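Local coordinates for protein Non-heme chloroperoxidase CPO-A1 (Streptomyces aureofaciens, PDB 1A8Q) that acts as a cofactor-free haloperoxidase of the alpha/beta hydrolase superfamily, able to brominate, and may chlorinate in 7-chlorotetracycline biosynthesis, at residues Ala34-Tyr47 / Ala255-Leu269. Sequence-based numbering, arbitrary orientation.
Sequences AWQDQLKAVVDAGY and AMVPGDKEKFNRDLL
The side-chain amide nitrogen of Q38 is gripped twice. Q38 NE2 donates to A255 O at 3.0 Å, in the carbonyl plane and on a lone pair. Q38 NE2 also donates to N265 OD1 at 3.1 Å, a more bent bond (146° at the hydrogen). The two amide planes stand 59° apart. The two bonds use both N-H groups and fix the rotation of the Q38 amide. The Q38 chain is bent at chi2, which turns the amide back beside A255, and CG meets the F264 ring at its edge.

Nearer the surface, K261 NZ forms a salt bridge with D37 OD1 at 2.8 Å, from above the carboxylate plane. The K261 chain is extended beyond CG and crosses D37 at about a right angle. A water accepts from K261 NZ and donates to D37 OD2 and M256 O.

The far end is apolar. L269 CD2 presses on A45 CB at 3.4 Å, tighter than usual, and also nears V42 and Y47. V42 CG1 packs on L268 CD2. At the other end, where helix 36-44 begins, W35 CZ3 lies 4.1 Å from A255 CB.

The axes of 36-44 and 260-269 approach to 10.3 Å and cross at -38°. Both pack on one face of the central sheet. The chain just before A255 carries the triad histidine H252. This is the alpha/beta hydrolase fold, whose C-terminal helix follows the histidine loop.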
loop_
_atom_site.group_PDB
_atom_site.type_symbol
_atom_site.label_atom_id
_atom_site.label_comp_id
_atom_site.label_asym_id
_atom_site.label_seq_id
_atom_site.Cartn_x
_atom_site.Cartn_y
_atom_site.Cartn_z
ATOM N N ALA A 34 1.850 -5.003 8.647
ATOM C CA ALA A 34 2.554 -3.784 8.347
ATOM C C ALA A 34 1.765 -2.558 8.835
ATOM O O ALA A 34 2.356 -1.485 8.707
ATOM C CB ALA A 34 2.796 -3.588 6.847
ATOM N N TRP A 35 0.582 -2.749 9.358
ATOM C CA TRP A 35 -0.211 -1.605 9.786
ATOM C C TRP A 35 -0.530 -1.674 11.276
ATOM O O TRP A 35 -1.370 -0.885 11.733
ATOM C CB TRP A 35 -1.563 -1.669 9.067
ATOM C CG TRP A 35 -1.484 -1.369 7.582
ATOM C CD1 TRP A 35 -1.879 -2.191 6.581
ATOM C CD2 TRP A 35 -1.188 -0.091 7.000
ATOM N NE1 TRP A 35 -1.774 -1.520 5.361
ATOM C CE2 TRP A 35 -1.359 -0.241 5.596
ATOM C CE3 TRP A 35 -0.688 1.106 7.481
ATOM C CZ2 TRP A 35 -1.098 0.824 4.718
ATOM C CZ3 TRP A 35 -0.466 2.187 6.622
ATOM C CH2 TRP A 35 -0.635 2.007 5.224
ATOM N N GLN A 36 0.052 -2.591 12.051
ATOM C CA GLN A 36 -0.435 -2.666 13.444
ATOM C C GLN A 36 -0.291 -1.348 14.182
ATOM O O GLN A 36 -1.162 -1.081 15.014
ATOM C CB GLN A 36 0.333 -3.778 14.180
ATOM C CG GLN A 36 -0.206 -5.115 13.616
ATOM C CD GLN A 36 -0.233 -6.207 14.674
ATOM O OE1 GLN A 36 -0.368 -5.909 15.863
ATOM N NE2 GLN A 36 -0.120 -7.455 14.228
ATOM N N ASP A 37 0.774 -0.583 13.963
ATOM C CA ASP A 37 0.905 0.693 14.682
ATOM C C ASP A 37 -0.281 1.615 14.364
ATOM O O ASP A 37 -0.799 2.274 15.277
ATOM C CB ASP A 37 2.208 1.341 14.306
ATOM C CG ASP A 37 3.457 0.610 14.789
ATOM O OD1 ASP A 37 3.809 0.630 15.977
ATOM O OD2 ASP A 37 4.175 0.110 13.911
ATOM N N GLN A 38 -0.635 1.710 13.095
ATOM C CA GLN A 38 -1.731 2.586 12.684
ATOM C C GLN A 38 -3.075 2.072 13.086
ATOM O O GLN A 38 -3.997 2.835 13.426
ATOM C CB GLN A 38 -1.719 2.781 11.123
ATOM C CG GLN A 38 -0.514 3.600 10.722
ATOM C CD GLN A 38 0.823 2.919 10.835
ATOM O OE1 GLN A 38 0.957 1.745 10.488
ATOM N NE2 GLN A 38 1.818 3.656 11.309
ATOM N N LEU A 39 -3.274 0.733 13.101
ATOM C CA LEU A 39 -4.523 0.154 13.553
ATOM C C LEU A 39 -4.779 0.530 15.034
ATOM O O LEU A 39 -5.895 0.974 15.328
ATOM C CB LEU A 39 -4.436 -1.392 13.519
ATOM C CG LEU A 39 -4.651 -1.907 12.071
ATOM C CD1 LEU A 39 -4.212 -3.383 12.092
ATOM C CD2 LEU A 39 -6.080 -1.784 11.606
ATOM N N LYS A 40 -3.764 0.436 15.864
ATOM C CA LYS A 40 -3.946 0.818 17.280
ATOM C C LYS A 40 -4.244 2.322 17.352
ATOM O O LYS A 40 -5.148 2.732 18.092
ATOM C CB LYS A 40 -2.738 0.433 18.141
ATOM C CG LYS A 40 -2.844 1.045 19.570
ATOM C CD LYS A 40 -1.778 0.467 20.485
ATOM C CE LYS A 40 -1.714 1.282 21.800
ATOM N NZ LYS A 40 -3.023 1.115 22.484
ATOM N N ALA A 41 -3.481 3.126 16.647
ATOM C CA ALA A 41 -3.680 4.587 16.704
ATOM C C ALA A 41 -5.120 4.948 16.346
ATOM O O ALA A 41 -5.704 5.788 17.045
ATOM C CB ALA A 41 -2.712 5.310 15.803
ATOM N N VAL A 42 -5.662 4.440 15.236
ATOM C CA VAL A 42 -7.028 4.845 14.897
ATOM C C VAL A 42 -8.063 4.271 15.826
ATOM O O VAL A 42 -9.058 4.959 16.142
ATOM C CB VAL A 42 -7.383 4.578 13.415
ATOM C CG1 VAL A 42 -6.304 5.286 12.584
ATOM C CG2 VAL A 42 -7.475 3.087 13.127
ATOM N N VAL A 43 -7.888 3.049 16.356
ATOM C CA VAL A 43 -8.932 2.511 17.236
ATOM C C VAL A 43 -8.887 3.255 18.580
ATOM O O VAL A 43 -9.977 3.586 19.097
ATOM C CB VAL A 43 -8.709 1.004 17.420
ATOM C CG1 VAL A 43 -9.794 0.411 18.325
ATOM C CG2 VAL A 43 -8.818 0.327 16.049
ATOM N N ASP A 44 -7.731 3.692 19.029
ATOM C CA ASP A 44 -7.654 4.457 20.288
ATOM C C ASP A 44 -8.287 5.839 20.110
ATOM O O ASP A 44 -8.763 6.426 21.102
ATOM C CB ASP A 44 -6.229 4.642 20.787
ATOM C CG ASP A 44 -5.667 3.363 21.423
ATOM O OD1 ASP A 44 -6.483 2.556 21.875
ATOM O OD2 ASP A 44 -4.447 3.336 21.548
ATOM N N ALA A 45 -8.392 6.334 18.900
ATOM C CA ALA A 45 -9.033 7.610 18.602
ATOM C C ALA A 45 -10.507 7.440 18.282
ATOM O O ALA A 45 -11.179 8.428 17.916
ATOM C CB ALA A 45 -8.294 8.281 17.455
ATOM N N GLY A 46 -11.097 6.274 18.384
ATOM C CA GLY A 46 -12.500 6.025 18.207
ATOM C C GLY A 46 -13.018 5.579 16.852
ATOM O O GLY A 46 -14.219 5.579 16.574
ATOM N N TYR A 47 -12.109 4.987 16.066
ATOM C CA TYR A 47 -12.452 4.411 14.782
ATOM C C TYR A 47 -12.350 2.871 14.815
ATOM O O TYR A 47 -11.863 2.364 15.827
ATOM C CB TYR A 47 -11.455 4.883 13.702
ATOM C CG TYR A 47 -11.542 6.413 13.520
ATOM C CD1 TYR A 47 -12.485 6.943 12.644
ATOM C CD2 TYR A 47 -10.647 7.230 14.172
ATOM C CE1 TYR A 47 -12.560 8.331 12.520
ATOM C CE2 TYR A 47 -10.725 8.620 14.049
ATOM C CZ TYR A 47 -11.701 9.128 13.229
ATOM O OH TYR A 47 -11.778 10.511 13.075
ATOM N N ALA A 255 5.374 4.030 7.676
ATOM C CA ALA A 255 4.437 3.547 8.679
ATOM C C ALA A 255 5.110 2.687 9.756
ATOM O O ALA A 255 4.488 2.490 10.810
ATOM C CB ALA A 255 3.356 2.694 8.014
ATOM N N MET A 256 6.303 2.152 9.477
ATOM C CA MET A 256 6.970 1.258 10.416
ATOM C C MET A 256 8.211 1.810 11.075
ATOM O O MET A 256 8.730 1.231 12.043
ATOM C CB MET A 256 7.380 -0.025 9.604
ATOM C CG MET A 256 6.170 -0.906 9.365
ATOM S SD MET A 256 6.569 -2.134 8.044
ATOM C CE MET A 256 6.476 -1.078 6.631
ATOM N N VAL A 257 8.764 2.929 10.585
ATOM C CA VAL A 257 10.058 3.414 11.100
ATOM C C VAL A 257 9.836 4.367 12.275
ATOM O O VAL A 257 8.998 5.266 12.200
ATOM C CB VAL A 257 10.797 4.187 9.990
ATOM C CG1 VAL A 257 12.051 4.875 10.547
ATOM C CG2 VAL A 257 11.255 3.282 8.842
ATOM N N PRO A 258 10.543 4.195 13.371
ATOM C CA PRO A 258 10.395 5.088 14.527
ATOM C C PRO A 258 10.505 6.554 14.103
ATOM O O PRO A 258 11.396 6.886 13.328
ATOM C CB PRO A 258 11.607 4.741 15.398
ATOM C CG PRO A 258 11.834 3.283 15.105
ATOM C CD PRO A 258 11.582 3.160 13.617
ATOM N N GLY A 259 9.694 7.392 14.690
ATOM C CA GLY A 259 9.716 8.842 14.417
ATOM C C GLY A 259 8.767 9.194 13.283
ATOM O O GLY A 259 7.752 9.916 13.422
ATOM N N ASP A 260 9.026 8.587 12.101
ATOM C CA ASP A 260 8.130 8.835 10.983
ATOM C C ASP A 260 6.768 8.271 11.228
ATOM O O ASP A 260 5.762 8.797 10.781
ATOM C CB ASP A 260 8.701 8.227 9.692
ATOM C CG ASP A 260 9.902 9.005 9.174
ATOM O OD1 ASP A 260 10.457 9.879 9.865
ATOM O OD2 ASP A 260 10.339 8.694 8.060
ATOM N N LYS A 261 6.700 7.064 11.870
ATOM C CA LYS A 261 5.377 6.489 12.043
ATOM C C LYS A 261 4.526 7.350 12.988
ATOM O O LYS A 261 3.325 7.340 12.762
ATOM C CB LYS A 261 5.477 5.043 12.511
ATOM C CG LYS A 261 5.899 4.907 13.958
ATOM C CD LYS A 261 5.936 3.359 14.211
ATOM C CE LYS A 261 6.364 3.026 15.623
ATOM N NZ LYS A 261 6.499 1.511 15.719
ATOM N N GLU A 262 5.102 8.029 13.970
ATOM C CA GLU A 262 4.258 8.894 14.808
ATOM C C GLU A 262 3.802 10.160 14.052
ATOM O O GLU A 262 2.669 10.610 14.296
ATOM C CB GLU A 262 5.010 9.313 16.062
ATOM C CG GLU A 262 5.249 8.127 16.986
ATOM C CD GLU A 262 6.429 7.248 16.662
ATOM O OE1 GLU A 262 7.289 7.499 15.807
ATOM O OE2 GLU A 262 6.577 6.169 17.303
ATOM N N LYS A 263 4.671 10.623 13.171
ATOM C CA LYS A 263 4.293 11.787 12.339
ATOM C C LYS A 263 3.135 11.397 11.452
ATOM O O LYS A 263 2.147 12.145 11.303
ATOM C CB LYS A 263 5.530 12.282 11.596
ATOM C CG LYS A 263 5.329 13.467 10.661
ATOM C CD LYS A 263 6.588 13.586 9.784
ATOM C CE LYS A 263 6.466 14.798 8.869
ATOM N NZ LYS A 263 7.860 15.174 8.437
ATOM N N PHE A 264 3.200 10.197 10.797
ATOM C CA PHE A 264 2.108 9.780 9.937
ATOM C C PHE A 264 0.852 9.562 10.739
ATOM O O PHE A 264 -0.253 9.925 10.340
ATOM C CB PHE A 264 2.464 8.467 9.163
ATOM C CG PHE A 264 1.341 7.997 8.286
ATOM C CD1 PHE A 264 0.971 8.739 7.145
ATOM C CD2 PHE A 264 0.644 6.837 8.557
ATOM C CE1 PHE A 264 -0.101 8.331 6.385
ATOM C CE2 PHE A 264 -0.387 6.393 7.752
ATOM C CZ PHE A 264 -0.761 7.143 6.652
ATOM N N ASN A 265 0.935 8.929 11.928
ATOM C CA ASN A 265 -0.263 8.696 12.705
ATOM C C ASN A 265 -0.956 10.050 13.029
ATOM O O ASN A 265 -2.187 10.108 12.986
ATOM C CB ASN A 265 0.122 7.990 14.013
ATOM C CG ASN A 265 0.495 6.520 13.844
ATOM O OD1 ASN A 265 0.330 6.007 12.739
ATOM N ND2 ASN A 265 0.944 5.904 14.944
ATOM N N ARG A 266 -0.153 11.034 13.349
ATOM C CA ARG A 266 -0.699 12.377 13.690
ATOM C C ARG A 266 -1.414 12.983 12.481
ATOM O O ARG A 266 -2.573 13.407 12.567
ATOM C CB ARG A 266 0.470 13.245 14.109
ATOM C CG ARG A 266 0.200 14.556 14.830
ATOM C CD ARG A 266 1.349 14.761 15.832
ATOM N NE ARG A 266 0.890 15.325 17.104
ATOM C CZ ARG A 266 1.419 16.412 17.670
ATOM N NH1 ARG A 266 2.436 17.073 17.122
ATOM N NH2 ARG A 266 0.927 16.863 18.816
ATOM N N ASP A 267 -0.798 12.885 11.307
ATOM C CA ASP A 267 -1.428 13.398 10.085
ATOM C C ASP A 267 -2.692 12.654 9.714
ATOM O O ASP A 267 -3.658 13.198 9.185
ATOM C CB ASP A 267 -0.471 13.419 8.883
ATOM C CG ASP A 267 0.531 14.540 8.987
ATOM O OD1 ASP A 267 0.225 15.564 9.681
ATOM O OD2 ASP A 267 1.644 14.482 8.436
ATOM N N LEU A 268 -2.663 11.320 9.848
ATOM C CA LEU A 268 -3.797 10.463 9.551
ATOM C C LEU A 268 -4.975 10.785 10.447
ATOM O O LEU A 268 -6.101 10.932 9.963
ATOM C CB LEU A 268 -3.404 8.972 9.726
ATOM C CG LEU A 268 -4.528 7.980 9.461
ATOM C CD1 LEU A 268 -5.042 8.049 8.033
ATOM C CD2 LEU A 268 -3.967 6.566 9.785
ATOM N N LEU A 269 -4.719 10.966 11.754
ATOM C CA LEU A 269 -5.802 11.246 12.671
ATOM C C LEU A 269 -6.411 12.639 12.387
ATOM O O LEU A 269 -7.646 12.714 12.446
ATOM C CB LEU A 269 -5.317 11.122 14.101
ATOM C CG LEU A 269 -5.182 9.691 14.670
ATOM C CD1 LEU A 269 -4.702 9.784 16.103
ATOM C CD2 LEU A 269 -6.510 8.956 14.587
HETATM O O HOH W 1 7.373 -0.333 13.843
#